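Local structure of phage-related protein (Bordetella bronchiseptica RB50, 3BJQ) at residues E[41-46]-E[80-85]; E[45-50]-E[265-270]; E[139-144]-E[167-172]; E[175-180]-E[245-250]. The protein is probably a phage capsid protein, related to the phage major capsid protein E family, and may help to form the phage head. One frame throughout, in Å; residues are numbered along the deposited sequence.

Contact 1. Residues E[41-46]-E[80-85]; sequences AQYGGK and YSIVPS
Tyr80 meets the segment 41-46 with both its backbone and its phenol. Its O accepts from Gly45 N and its N gives to Gly45 O at 2.9 Å, the two bonds of a hydrogen-bonded pair in the antiparallel ribbon of strands 44-49 and 75-81. The phenol reaches further back along the chain: Tyr80 OH donates to Gln42 O at 2.6 Å, from 42° above that carbonyl plane. With chi1 at 77°, CG lies between backbone N and carbonyl carbon, which folds the ring beneath the ribbon until Gly45 N sits 3.7 Å above its centre. Beyond the strand ends, Ile82 N gives an almost straight bond to Tyr43 O at 2.7 Å, and water 1, itself joined to Ser81 OG, adds a weak second bond to the same oxygen. The Tyr43 ring has Ile82 O at its edge, while its CD2 meets Ile82 CG2 at 3.8 Å and its CE2 meets Pro84 CG; its hydroxyl bonds to Asp294. The carbonyls of Gln42, Tyr43 and Gly45 thus each accept a hydrogen bond from 80-82, which suggests that backbone and phenol hydrogen bonds do much of the holding in this largely exposed ribbon.

Contact 2. Residues E[45-50]-E[265-270]; sequences GKILTF and YTYQIE
The hydroxyl of Tyr267 is held by two groups at once: Leu48 N donates to Tyr267 OH at 3.0 Å, and Tyr267 OH in turn donates to water 2 at 2.7 Å. It does so between two sheets, where the two-stranded ribbon of 44-49 and 75-81 lies over the mixed sheet that holds strand 264-269. The strands run at 144° to each other with axes 10.2 Å apart, too far for backbone pairing, and a tyrosine side chain spans the distance instead. The Leu48 N-H points somewhat off the oxygen, at 145°, yet the bond supplies a partner for an amide on the side of the strand turned from 75-81. Tyr267 has CG beside its backbone N (chi1 -83°), which sends the ring from its strand toward 45-50; there its edge faces Leu48 N and Lys46 O. Ile47 packs against the phenol end, with CG2 lying 3.6 Å from Tyr267 OH, and the Tyr80 ring stands edge-to-face to that of Tyr267. Further along, Phe50 CE2 comes to the edge of the Tyr265 ring, while the hydroxyl of Tyr265 turns to the carbonyl of Glu260. Water 2 completes the bridge between the two strands by donating a hydrogen bond to Leu48 O at 2.8 Å.

Contact 3. Residues E[139-144]-E[167-172]; sequences ADHKVK and EAIADS
His141 NE2 and Ser172 OG lie 3.2 Å apart and share a hydrogen bond in which either could be the donor. The serine oxygen comes to the edge of the imidazole, in the ring plane, so the bond uses the in-plane direction of the nitrogen. Next to it, CE1 of His141 comes to 4.2 Å from Ile169 CA. One residue earlier in the helix, the methyl of Ala168 meets the backbone of the other segment, its CB 3.6 Å from Asp140 O. The contact joins the residues just before strand 142-144, an outermost strand of the six-stranded mixed sheet within this chain, to helix 158-173, which packs against that sheet. One further bond positions the histidine: ND1 is hydrogen-bonded to the carbonyl of Gly305, so both ring nitrogens are engaged, which would restrict rotation of the imidazole. With chi1 at -79°, its CG lies beside the backbone N, and from there the ring extends to the helix. On the other side of the contact, Ser172 OG stands 3.1 Å from Ala168 O, one turn earlier in the helix. Beyond these, Leu303 packs against both His141 and Ser172, and Tyr306 of the adjoining strand 305-309 touches Ala168 and Ile169.

Contact 4. Residues E[175-180]-E[245-250]; sequences MEPNRL and VWLGYV
A classic beta bulge opens the antiparallel pairing of strands 179-183 and 245-248: Asn178 and Arg179 both face Gly248. Gly248 O accepts from the two successive amides, Asn178 N and Arg179 N, each at 3.0 Å, and Gly248 N returns a bond to Arg179 O. From within the bulge, the Asn178 side chain extends the pairing to Val250. Its OD1 receives Val250 N at 2.9 Å on an in-plane lone pair, the N-H almost straight at 174°, and its ND2 gives to Val250 O at 2.8 Å, so one amide group grips both backbone polar atoms of Val250. A chi1 of 57° turns the amide across to that residue. Arg179 bends at chi2 and runs across Val250, with CG at 3.4 Å from Val250 CG2; its guanidinium then forms a salt bridge with Asp252. At the other end, SE of selenomethionine Met175 lies over a face of the Tyr249 ring, 4.1 Å from its centroid, a Met-aromatic contact, and the CE methyl adds a CH-pi contact to the same ring. On the remaining face of the pair, Leu180 and Leu247 lie side by side, and Pro177 CG reaches Leu247 CD2. That apolar face is covered by helix 158-173, through Ile169, Val162 and Ala165, while strand 221-230 pairs with 179-183 and strand 305-309 with 245-248, leaving this contact in the middle of the six-stranded sheet.

In the fold
Contact 4 is the buried one, in the middle of the six-stranded sheet, whereas contact 1 lies at the surface and contacts 2 and 3 are partly buried. Contacts 1 and 2 share strand 44-49 and touch through Tyr80 and Tyr267: the first pairs that strand within its ribbon, the second ties the ribbon to another sheet through a side chain and a water. Contacts 3 and 4 touch where Ile169 meets Pro177 and Leu247; contact 3 ties the approach to an outer strand to helix 158-173 by a histidine-serine bond, contact 4 joins two central strands by backbone pairing and an asparagine amide. Contacts 1 and 3 stand apart, their nearest atoms about 20 Å from each other.

Contact 1. Residues E[41-46]-E[80-85]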
loop_
_atom_site.group_PDB
_atom_site.type_symbol
_atom_site.label_atom_id
_atom_site.label_comp_id
_atom_site.label_asym_id
_atom_site.label_seq_id
_atom_site.Cartn_x
_atom_site.Cartn_y
_atom_site.Cartn_z
ATOM N N ALA E 41 -10.245 -4.725 35.330
ATOM C CA ALA E 41 -9.395 -5.920 35.258
ATOM C C ALA E 41 -9.812 -6.994 36.257
ATOM O O ALA E 41 -9.639 -8.184 35.992
ATOM C CB ALA E 41 -7.949 -5.534 35.504
ATOM N N GLN E 42 -10.332 -6.576 37.412
ATOM C CA GLN E 42 -10.691 -7.494 38.509
ATOM C C GLN E 42 -12.133 -8.011 38.445
ATOM O O GLN E 42 -13.076 -7.234 38.225
ATOM C CB GLN E 42 -10.505 -6.812 39.878
ATOM C CG GLN E 42 -9.061 -6.454 40.296
ATOM C CD GLN E 42 -8.989 -5.739 41.675
ATOM O OE1 GLN E 42 -10.013 -5.356 42.261
ATOM N NE2 GLN E 42 -7.766 -5.567 42.192
ATOM N N TYR E 43 -12.289 -9.316 38.679
ATOM C CA TYR E 43 -13.601 -9.958 38.758
ATOM C C TYR E 43 -14.331 -9.650 40.067
ATOM O O TYR E 43 -15.564 -9.711 40.133
ATOM C CB TYR E 43 -13.487 -11.473 38.610
ATOM C CG TYR E 43 -13.447 -11.909 37.184
ATOM C CD1 TYR E 43 -12.268 -11.888 36.465
ATOM C CD2 TYR E 43 -14.594 -12.332 36.545
ATOM C CE1 TYR E 43 -12.232 -12.284 35.124
ATOM C CE2 TYR E 43 -14.570 -12.730 35.213
ATOM C CZ TYR E 43 -13.387 -12.702 34.517
ATOM O OH TYR E 43 -13.367 -13.061 33.216
ATOM N N GLY E 44 -13.568 -9.321 41.105
ATOM C CA GLY E 44 -14.126 -8.906 42.384
ATOM C C GLY E 44 -13.433 -7.633 42.838
ATOM O O GLY E 44 -12.248 -7.425 42.565
ATOM N N GLY E 45 -14.165 -6.753 43.506
ATOM C CA GLY E 45 -13.563 -5.509 43.962
ATOM C C GLY E 45 -14.580 -4.619 44.619
ATOM O O GLY E 45 -15.621 -5.085 45.077
ATOM N N LYS E 46 -14.270 -3.330 44.665
ATOM C CA LYS E 46 -15.162 -2.333 45.225
ATOM C C LYS E 46 -15.557 -1.371 44.135
ATOM O O LYS E 46 -14.722 -1.004 43.309
ATOM C CB LYS E 46 -14.476 -1.570 46.354
ATOM C CG LYS E 46 -14.634 -2.204 47.747
ATOM C CD LYS E 46 -13.637 -3.254 48.030
ATOM C CE LYS E 46 -13.827 -3.785 49.445
ATOM N NZ LYS E 46 -15.196 -4.348 49.626
ATOM N N TYR E 80 -18.354 -5.406 44.333
ATOM C CA TYR E 80 -18.959 -5.885 43.104
ATOM C C TYR E 80 -18.366 -7.240 42.802
ATOM O O TYR E 80 -17.256 -7.552 43.229
ATOM C CB TYR E 80 -18.703 -4.934 41.929
ATOM C CG TYR E 80 -17.310 -5.005 41.311
ATOM C CD1 TYR E 80 -16.978 -5.995 40.390
ATOM C CD2 TYR E 80 -16.359 -4.044 41.608
ATOM C CE1 TYR E 80 -15.726 -6.029 39.799
ATOM C CE2 TYR E 80 -15.106 -4.078 41.046
ATOM C CZ TYR E 80 -14.797 -5.064 40.142
ATOM O OH TYR E 80 -13.551 -5.082 39.600
ATOM N N SER E 81 -19.094 -8.026 42.017
ATOM C CA SER E 81 -18.608 -9.318 41.620
ATOM C C SER E 81 -19.088 -9.636 40.208
ATOM O O SER E 81 -20.296 -9.669 39.925
ATOM C CB SER E 81 -19.040 -10.401 42.610
ATOM O OG SER E 81 -18.506 -11.665 42.228
ATOM N N ILE E 82 -18.126 -9.842 39.317
ATOM C CA ILE E 82 -18.436 -10.196 37.951
ATOM C C ILE E 82 -18.398 -11.716 37.948
ATOM O O ILE E 82 -17.373 -12.318 38.284
ATOM C CB ILE E 82 -17.411 -9.601 36.970
ATOM C CG1 ILE E 82 -17.544 -8.077 36.944
ATOM C CG2 ILE E 82 -17.582 -10.205 35.566
ATOM C CD1 ILE E 82 -16.399 -7.357 36.274
ATOM N N VAL E 83 -19.524 -12.337 37.612
ATOM C CA VAL E 83 -19.599 -13.801 37.559
ATOM C C VAL E 83 -19.179 -14.256 36.160
ATOM O O VAL E 83 -19.741 -13.788 35.158
ATOM C CB VAL E 83 -21.016 -14.341 37.935
ATOM C CG1 VAL E 83 -21.146 -15.842 37.642
ATOM C CG2 VAL E 83 -21.302 -14.087 39.415
ATOM N N PRO E 84 -18.157 -15.129 36.082
ATOM C CA PRO E 84 -17.773 -15.676 34.798
ATOM C C PRO E 84 -18.954 -16.426 34.203
ATOM O O PRO E 84 -19.440 -17.378 34.802
ATOM C CB PRO E 84 -16.640 -16.648 35.152
ATOM C CG PRO E 84 -16.127 -16.198 36.419
ATOM C CD PRO E 84 -17.301 -15.654 37.159
ATOM N N SER E 85 -19.424 -15.992 33.047
ATOM C CA SER E 85 -20.651 -16.547 32.488
ATOM C C SER E 85 -20.508 -16.775 30.987
ATOM O O SER E 85 -21.374 -16.361 30.194
ATOM C CB SER E 85 -21.830 -15.605 32.775
ATOM O OG SER E 85 -21.910 -15.249 34.153
HETATM O O HOH W 1 -16.091 -12.557 41.362
#

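Contact 2. Residues E[45-50]-E[265-270]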
loop_
_atom_site.group_PDB
_atom_site.type_symbol
_atom_site.label_atom_id
_atom_site.label_comp_id
_atom_site.label_asym_id
_atom_site.label_seq_id
_atom_site.Cartn_x
_atom_site.Cartn_y
_atom_site.Cartn_z
ATOM N N GLY E 45 -14.165 -6.753 43.506
ATOM C CA GLY E 45 -13.563 -5.509 43.962
ATOM C C GLY E 45 -14.580 -4.619 44.619
ATOM O O GLY E 45 -15.621 -5.085 45.077
ATOM N N LYS E 46 -14.270 -3.330 44.665
ATOM C CA LYS E 46 -15.162 -2.333 45.225
ATOM C C LYS E 46 -15.557 -1.371 44.135
ATOM O O LYS E 46 -14.722 -1.004 43.309
ATOM C CB LYS E 46 -14.476 -1.570 46.354
ATOM C CG LYS E 46 -14.634 -2.204 47.747
ATOM C CD LYS E 46 -13.637 -3.254 48.030
ATOM C CE LYS E 46 -13.827 -3.785 49.445
ATOM N NZ LYS E 46 -15.196 -4.348 49.626
ATOM N N ILE E 47 -16.824 -0.963 44.140
ATOM C CA ILE E 47 -17.333 -0.011 43.175
ATOM C C ILE E 47 -16.762 1.347 43.532
ATOM O O ILE E 47 -16.906 1.799 44.672
ATOM C CB ILE E 47 -18.902 0.076 43.217
ATOM C CG1 ILE E 47 -19.544 -1.271 42.865
ATOM C CG2 ILE E 47 -19.421 1.190 42.293
ATOM C CD1 ILE E 47 -21.035 -1.337 43.120
ATOM N N LEU E 48 -16.136 2.010 42.568
ATOM C CA LEU E 48 -15.661 3.376 42.797
ATOM C C LEU E 48 -16.906 4.227 42.840
ATOM O O LEU E 48 -17.649 4.313 41.845
ATOM C CB LEU E 48 -14.673 3.814 41.724
ATOM C CG LEU E 48 -13.898 5.088 42.078
ATOM C CD1 LEU E 48 -12.990 4.888 43.314
ATOM C CD2 LEU E 48 -13.073 5.508 40.892
ATOM N N THR E 49 -17.155 4.828 43.999
ATOM C CA THR E 49 -18.427 5.484 44.309
ATOM C C THR E 49 -18.277 6.998 44.368
ATOM O O THR E 49 -17.282 7.524 44.859
ATOM C CB THR E 49 -18.991 4.908 45.624
ATOM O OG1 THR E 49 -19.109 3.486 45.489
ATOM C CG2 THR E 49 -20.368 5.480 45.989
ATOM N N PHE E 50 -19.287 7.688 43.861
ATOM C CA PHE E 50 -19.287 9.129 43.800
ATOM C C PHE E 50 -20.430 9.696 44.614
ATOM O O PHE E 50 -21.593 9.611 44.227
ATOM C CB PHE E 50 -19.361 9.571 42.339
ATOM C CG PHE E 50 -18.431 8.800 41.449
ATOM C CD1 PHE E 50 -17.063 8.972 41.552
ATOM C CD2 PHE E 50 -18.919 7.846 40.587
ATOM C CE1 PHE E 50 -16.201 8.261 40.756
ATOM C CE2 PHE E 50 -18.084 7.128 39.780
ATOM C CZ PHE E 50 -16.710 7.351 39.846
ATOM N N TYR E 265 -22.071 2.463 35.680
ATOM C CA TYR E 265 -21.231 1.865 34.656
ATOM C C TYR E 265 -21.515 0.385 34.587
ATOM O O TYR E 265 -21.939 -0.204 35.568
ATOM C CB TYR E 265 -19.737 2.015 35.020
ATOM C CG TYR E 265 -19.253 3.428 34.867
ATOM C CD1 TYR E 265 -19.062 3.969 33.600
ATOM C CD2 TYR E 265 -19.034 4.243 35.983
ATOM C CE1 TYR E 265 -18.650 5.301 33.449
ATOM C CE2 TYR E 265 -18.613 5.582 35.839
ATOM C CZ TYR E 265 -18.428 6.095 34.583
ATOM O OH TYR E 265 -18.022 7.412 34.419
ATOM N N THR E 266 -21.273 -0.194 33.420
ATOM C CA THR E 266 -21.210 -1.642 33.283
ATOM C C THR E 266 -19.706 -1.987 33.434
ATOM O O THR E 266 -18.890 -1.706 32.563
ATOM C CB THR E 266 -21.849 -2.155 31.942
ATOM O OG1 THR E 266 -23.276 -1.910 31.934
ATOM C CG2 THR E 266 -21.600 -3.630 31.736
ATOM N N TYR E 267 -19.337 -2.503 34.598
ATOM C CA TYR E 267 -17.962 -2.940 34.863
ATOM C C TYR E 267 -17.745 -4.143 33.970
ATOM O O TYR E 267 -18.462 -5.141 34.105
ATOM C CB TYR E 267 -17.801 -3.312 36.360
ATOM C CG TYR E 267 -17.532 -2.136 37.291
ATOM C CD1 TYR E 267 -18.041 -0.863 37.019
ATOM C CD2 TYR E 267 -16.817 -2.299 38.448
ATOM C CE1 TYR E 267 -17.804 0.212 37.855
ATOM C CE2 TYR E 267 -16.587 -1.217 39.314
ATOM C CZ TYR E 267 -17.066 0.030 38.998
ATOM O OH TYR E 267 -16.840 1.092 39.834
ATOM N N GLN E 268 -16.788 -4.064 33.046
ATOM C CA GLN E 268 -16.615 -5.111 32.060
ATOM C C GLN E 268 -15.168 -5.477 31.917
ATOM O O GLN E 268 -14.319 -4.612 31.785
ATOM C CB GLN E 268 -17.160 -4.688 30.696
ATOM C CG GLN E 268 -17.176 -5.836 29.691
ATOM C CD GLN E 268 -18.236 -5.671 28.626
ATOM O OE1 GLN E 268 -19.427 -5.602 28.937
ATOM N NE2 GLN E 268 -17.814 -5.617 27.363
ATOM N N ILE E 269 -14.876 -6.773 31.939
ATOM C CA ILE E 269 -13.484 -7.196 31.831
ATOM C C ILE E 269 -12.860 -6.673 30.539
ATOM O O ILE E 269 -13.452 -6.781 29.476
ATOM C CB ILE E 269 -13.340 -8.724 31.902
ATOM C CG1 ILE E 269 -13.836 -9.225 33.258
ATOM C CG2 ILE E 269 -11.908 -9.105 31.661
ATOM C CD1 ILE E 269 -13.059 -8.671 34.483
ATOM N N GLU E 270 -11.653 -6.121 30.640
ATOM C CA GLU E 270 -10.998 -5.491 29.496
ATOM C C GLU E 270 -10.853 -6.487 28.339
ATOM O O GLU E 270 -10.453 -7.621 28.533
ATOM C CB GLU E 270 -9.629 -4.942 29.900
ATOM C CG GLU E 270 -9.015 -3.985 28.883
ATOM C CD GLU E 270 -7.673 -3.396 29.341
ATOM O OE1 GLU E 270 -7.102 -3.875 30.366
ATOM O OE2 GLU E 270 -7.192 -2.446 28.669
HETATM O O HOH W 2 -17.391 3.630 39.161
#

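Contact 3. Residues E[139-144]-E[167-172]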
loop_
_atom_site.group_PDB
_atom_site.type_symbol
_atom_site.label_atom_id
_atom_site.label_comp_id
_atom_site.label_asym_id
_atom_site.label_seq_id
_atom_site.Cartn_x
_atom_site.Cartn_y
_atom_site.Cartn_z
ATOM N N ALA E 139 -34.447 9.690 50.031
ATOM C CA ALA E 139 -35.823 10.169 49.884
ATOM C C ALA E 139 -35.955 11.371 48.964
ATOM O O ALA E 139 -37.000 11.522 48.337
ATOM C CB ALA E 139 -36.437 10.488 51.277
ATOM N N ASP E 140 -34.927 12.219 48.876
ATOM C CA ASP E 140 -34.960 13.368 47.965
ATOM C C ASP E 140 -34.719 12.980 46.498
ATOM O O ASP E 140 -34.858 13.824 45.608
ATOM C CB ASP E 140 -33.914 14.419 48.373
ATOM C CG ASP E 140 -34.227 15.095 49.710
ATOM O OD1 ASP E 140 -35.143 14.656 50.444
ATOM O OD2 ASP E 140 -33.536 16.089 50.029
ATOM N N HIS E 141 -34.350 11.724 46.254
ATOM C CA HIS E 141 -34.044 11.219 44.894
ATOM C C HIS E 141 -35.011 10.161 44.389
ATOM O O HIS E 141 -34.706 9.424 43.453
ATOM C CB HIS E 141 -32.590 10.733 44.834
ATOM C CG HIS E 141 -31.621 11.859 44.703
ATOM N ND1 HIS E 141 -30.945 12.125 43.534
ATOM C CD2 HIS E 141 -31.305 12.861 45.553
ATOM C CE1 HIS E 141 -30.219 13.217 43.686
ATOM N NE2 HIS E 141 -30.423 13.686 44.899
ATOM N N LYS E 142 -36.210 10.123 44.972
ATOM C CA LYS E 142 -37.243 9.220 44.488
ATOM C C LYS E 142 -38.628 9.685 44.892
ATOM O O LYS E 142 -38.778 10.433 45.875
ATOM C CB LYS E 142 -36.997 7.808 44.999
ATOM C CG LYS E 142 -36.913 7.721 46.507
ATOM C CD LYS E 142 -36.843 6.258 46.997
ATOM C CE LYS E 142 -36.581 6.231 48.488
ATOM N NZ LYS E 142 -36.141 4.912 48.979
ATOM N N VAL E 143 -39.625 9.250 44.111
ATOM C CA VAL E 143 -41.031 9.448 44.430
ATOM C C VAL E 143 -41.781 8.201 43.979
ATOM O O VAL E 143 -41.292 7.434 43.149
ATOM C CB VAL E 143 -41.596 10.727 43.752
ATOM C CG1 VAL E 143 -41.878 10.490 42.284
ATOM C CG2 VAL E 143 -42.841 11.199 44.455
ATOM N N LYS E 144 -42.936 7.967 44.581
ATOM C CA LYS E 144 -43.795 6.861 44.223
ATOM C C LYS E 144 -45.167 7.447 43.979
ATOM O O LYS E 144 -45.804 7.934 44.899
ATOM C CB LYS E 144 -43.857 5.852 45.355
ATOM C CG LYS E 144 -44.464 4.544 44.961
ATOM C CD LYS E 144 -44.277 3.535 46.056
ATOM C CE LYS E 144 -44.882 2.213 45.667
ATOM N NZ LYS E 144 -44.703 1.218 46.748
ATOM N N GLU E 167 -34.236 19.213 39.135
ATOM C CA GLU E 167 -33.734 20.083 40.192
ATOM C C GLU E 167 -33.001 19.288 41.257
ATOM O O GLU E 167 -31.940 19.720 41.698
ATOM C CB GLU E 167 -34.872 20.896 40.843
ATOM C CG GLU E 167 -35.481 21.969 39.939
ATOM N N ALA E 168 -33.568 18.161 41.693
ATOM C CA ALA E 168 -32.943 17.336 42.734
ATOM C C ALA E 168 -31.524 16.960 42.349
ATOM O O ALA E 168 -30.599 17.110 43.140
ATOM C CB ALA E 168 -33.747 16.087 42.997
ATOM N N ILE E 169 -31.358 16.479 41.119
ATOM C CA ILE E 169 -30.061 16.060 40.612
ATOM C C ILE E 169 -29.117 17.241 40.428
ATOM O O ILE E 169 -28.010 17.230 40.949
ATOM C CB ILE E 169 -30.189 15.317 39.261
ATOM C CG1 ILE E 169 -30.930 13.983 39.448
ATOM C CG2 ILE E 169 -28.828 15.102 38.638
ATOM C CD1 ILE E 169 -31.407 13.365 38.112
ATOM N N ALA E 170 -29.542 18.251 39.674
ATOM C CA ALA E 170 -28.681 19.394 39.360
ATOM C C ALA E 170 -28.165 20.105 40.618
ATOM O O ALA E 170 -27.030 20.621 40.636
ATOM C CB ALA E 170 -29.401 20.374 38.447
ATOM N N ASP E 171 -29.002 20.141 41.648
ATOM C CA ASP E 171 -28.617 20.740 42.897
ATOM C C ASP E 171 -27.593 19.882 43.620
ATOM O O ASP E 171 -26.726 20.422 44.330
ATOM C CB ASP E 171 -29.847 20.977 43.790
ATOM C CG ASP E 171 -30.768 22.100 43.258
ATOM O OD1 ASP E 171 -30.401 22.803 42.275
ATOM O OD2 ASP E 171 -31.875 22.270 43.831
ATOM N N SER E 172 -27.689 18.562 43.446
ATOM C CA SER E 172 -26.784 17.636 44.131
ATOM C C SER E 172 -25.403 17.563 43.506
ATOM O O SER E 172 -24.398 17.456 44.207
ATOM C CB SER E 172 -27.380 16.236 44.176
ATOM O OG SER E 172 -28.443 16.187 45.097
#

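Contact 4. Residues E[175-180]-E[245-250]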
loop_
_atom_site.group_PDB
_atom_site.type_symbol
_atom_site.label_atom_id
_atom_site.label_comp_id
_atom_site.label_asym_id
_atom_site.label_seq_id
_atom_site.Cartn_x
_atom_site.Cartn_y
_atom_site.Cartn_z
HETATM N N MSE E 175 -24.725 19.587 37.708
HETATM C CA MSE E 175 -24.913 19.339 36.289
HETATM C C MSE E 175 -26.346 18.926 36.063
HETATM O O MSE E 175 -26.970 18.317 36.938
HETATM C CB MSE E 175 -23.998 18.222 35.771
HETATM C CG MSE E 175 -22.561 18.600 35.779
HETATM SE SE MSE E 175 -21.369 17.187 35.364
HETATM C CE MSE E 175 -21.770 16.081 36.684
ATOM N N GLU E 176 -26.852 19.256 34.875
ATOM C CA GLU E 176 -28.206 18.864 34.471
ATOM C C GLU E 176 -28.192 17.383 34.152
ATOM O O GLU E 176 -27.217 16.893 33.562
ATOM C CB GLU E 176 -28.652 19.632 33.208
ATOM C CG GLU E 176 -28.784 21.160 33.393
ATOM C CD GLU E 176 -29.943 21.588 34.324
ATOM O OE1 GLU E 176 -31.061 21.019 34.233
ATOM O OE2 GLU E 176 -29.725 22.506 35.143
ATOM N N PRO E 177 -29.257 16.658 34.544
ATOM C CA PRO E 177 -29.349 15.282 34.071
ATOM C C PRO E 177 -29.492 15.298 32.554
ATOM O O PRO E 177 -30.071 16.235 32.011
ATOM C CB PRO E 177 -30.614 14.753 34.748
ATOM C CG PRO E 177 -31.391 15.924 35.117
ATOM C CD PRO E 177 -30.406 17.027 35.386
ATOM N N ASN E 178 -28.934 14.297 31.880
ATOM C CA ASN E 178 -28.964 14.239 30.422
ATOM C C ASN E 178 -29.608 12.981 29.847
ATOM O O ASN E 178 -29.621 12.794 28.622
ATOM C CB ASN E 178 -27.547 14.414 29.862
ATOM C CG ASN E 178 -26.586 13.393 30.399
ATOM O OD1 ASN E 178 -26.959 12.537 31.201
ATOM N ND2 ASN E 178 -25.343 13.468 29.957
ATOM N N ARG E 179 -30.139 12.134 30.724
ATOM C CA ARG E 179 -30.811 10.921 30.314
ATOM C C ARG E 179 -32.149 10.832 30.997
ATOM O O ARG E 179 -32.205 10.891 32.213
ATOM C CB ARG E 179 -30.064 9.677 30.763
ATOM C CG ARG E 179 -28.765 9.453 30.142
ATOM C CD ARG E 179 -28.854 8.957 28.714
ATOM N NE ARG E 179 -27.482 8.766 28.272
ATOM C CZ ARG E 179 -26.696 9.752 27.862
ATOM N NH1 ARG E 179 -27.160 10.987 27.774
ATOM N NH2 ARG E 179 -25.451 9.490 27.513
ATOM N N LEU E 180 -33.212 10.658 30.222
ATOM C CA LEU E 180 -34.534 10.383 30.804
ATOM C C LEU E 180 -34.992 9.051 30.238
ATOM O O LEU E 180 -35.035 8.894 29.027
ATOM C CB LEU E 180 -35.529 11.523 30.508
ATOM C CG LEU E 180 -36.848 11.563 31.316
ATOM C CD1 LEU E 180 -37.322 12.997 31.503
ATOM C CD2 LEU E 180 -37.898 10.761 30.630
ATOM N N VAL E 245 -40.395 5.721 35.607
ATOM C CA VAL E 245 -39.657 6.769 34.908
ATOM C C VAL E 245 -38.399 7.009 35.714
ATOM O O VAL E 245 -38.434 6.896 36.933
ATOM C CB VAL E 245 -40.495 8.034 34.781
ATOM C CG1 VAL E 245 -39.666 9.193 34.216
ATOM C CG2 VAL E 245 -41.715 7.715 33.907
ATOM N N TRP E 246 -37.286 7.274 35.041
ATOM C CA TRP E 246 -36.014 7.497 35.719
ATOM C C TRP E 246 -35.289 8.647 35.016
ATOM O O TRP E 246 -35.429 8.809 33.819
ATOM C CB TRP E 246 -35.194 6.219 35.679
ATOM C CG TRP E 246 -33.785 6.334 36.191
ATOM C CD1 TRP E 246 -33.340 6.034 37.452
ATOM C CD2 TRP E 246 -32.624 6.748 35.444
ATOM N NE1 TRP E 246 -31.993 6.250 37.534
ATOM C CE2 TRP E 246 -31.525 6.685 36.322
ATOM C CE3 TRP E 246 -32.412 7.171 34.121
ATOM C CZ2 TRP E 246 -30.228 7.033 35.927
ATOM C CZ3 TRP E 246 -31.128 7.522 33.725
ATOM C CH2 TRP E 246 -30.044 7.440 34.633
ATOM N N LEU E 247 -34.532 9.433 35.772
ATOM C CA LEU E 247 -33.703 10.507 35.227
ATOM C C LEU E 247 -32.309 10.405 35.786
ATOM O O LEU E 247 -32.150 10.095 36.945
ATOM C CB LEU E 247 -34.188 11.868 35.672
ATOM C CG LEU E 247 -35.222 12.643 34.870
ATOM C CD1 LEU E 247 -36.656 12.204 35.233
ATOM C CD2 LEU E 247 -34.982 14.105 35.211
ATOM N N GLY E 248 -31.301 10.763 35.004
ATOM C CA GLY E 248 -29.949 10.728 35.527
ATOM C C GLY E 248 -28.970 11.520 34.715
ATOM O O GLY E 248 -29.244 11.894 33.573
ATOM N N TYR E 249 -27.853 11.833 35.357
ATOM C CA TYR E 249 -26.672 12.322 34.666
ATOM C C TYR E 249 -25.817 11.087 34.403
ATOM O O TYR E 249 -25.359 10.429 35.337
ATOM C CB TYR E 249 -25.868 13.357 35.465
ATOM C CG TYR E 249 -24.564 13.630 34.777
ATOM C CD1 TYR E 249 -24.516 14.428 33.659
ATOM C CD2 TYR E 249 -23.382 13.024 35.200
ATOM C CE1 TYR E 249 -23.319 14.648 32.983
ATOM C CE2 TYR E 249 -22.183 13.232 34.526
ATOM C CZ TYR E 249 -22.152 14.060 33.427
ATOM O OH TYR E 249 -20.963 14.291 32.751
ATOM N N VAL E 250 -25.652 10.773 33.115
ATOM C CA VAL E 250 -24.813 9.665 32.633
ATOM C C VAL E 250 -23.768 10.312 31.750
ATOM O O VAL E 250 -24.101 11.066 30.804
ATOM C CB VAL E 250 -25.642 8.656 31.817
ATOM C CG1 VAL E 250 -24.804 7.421 31.400
ATOM C CG2 VAL E 250 -26.849 8.205 32.617
#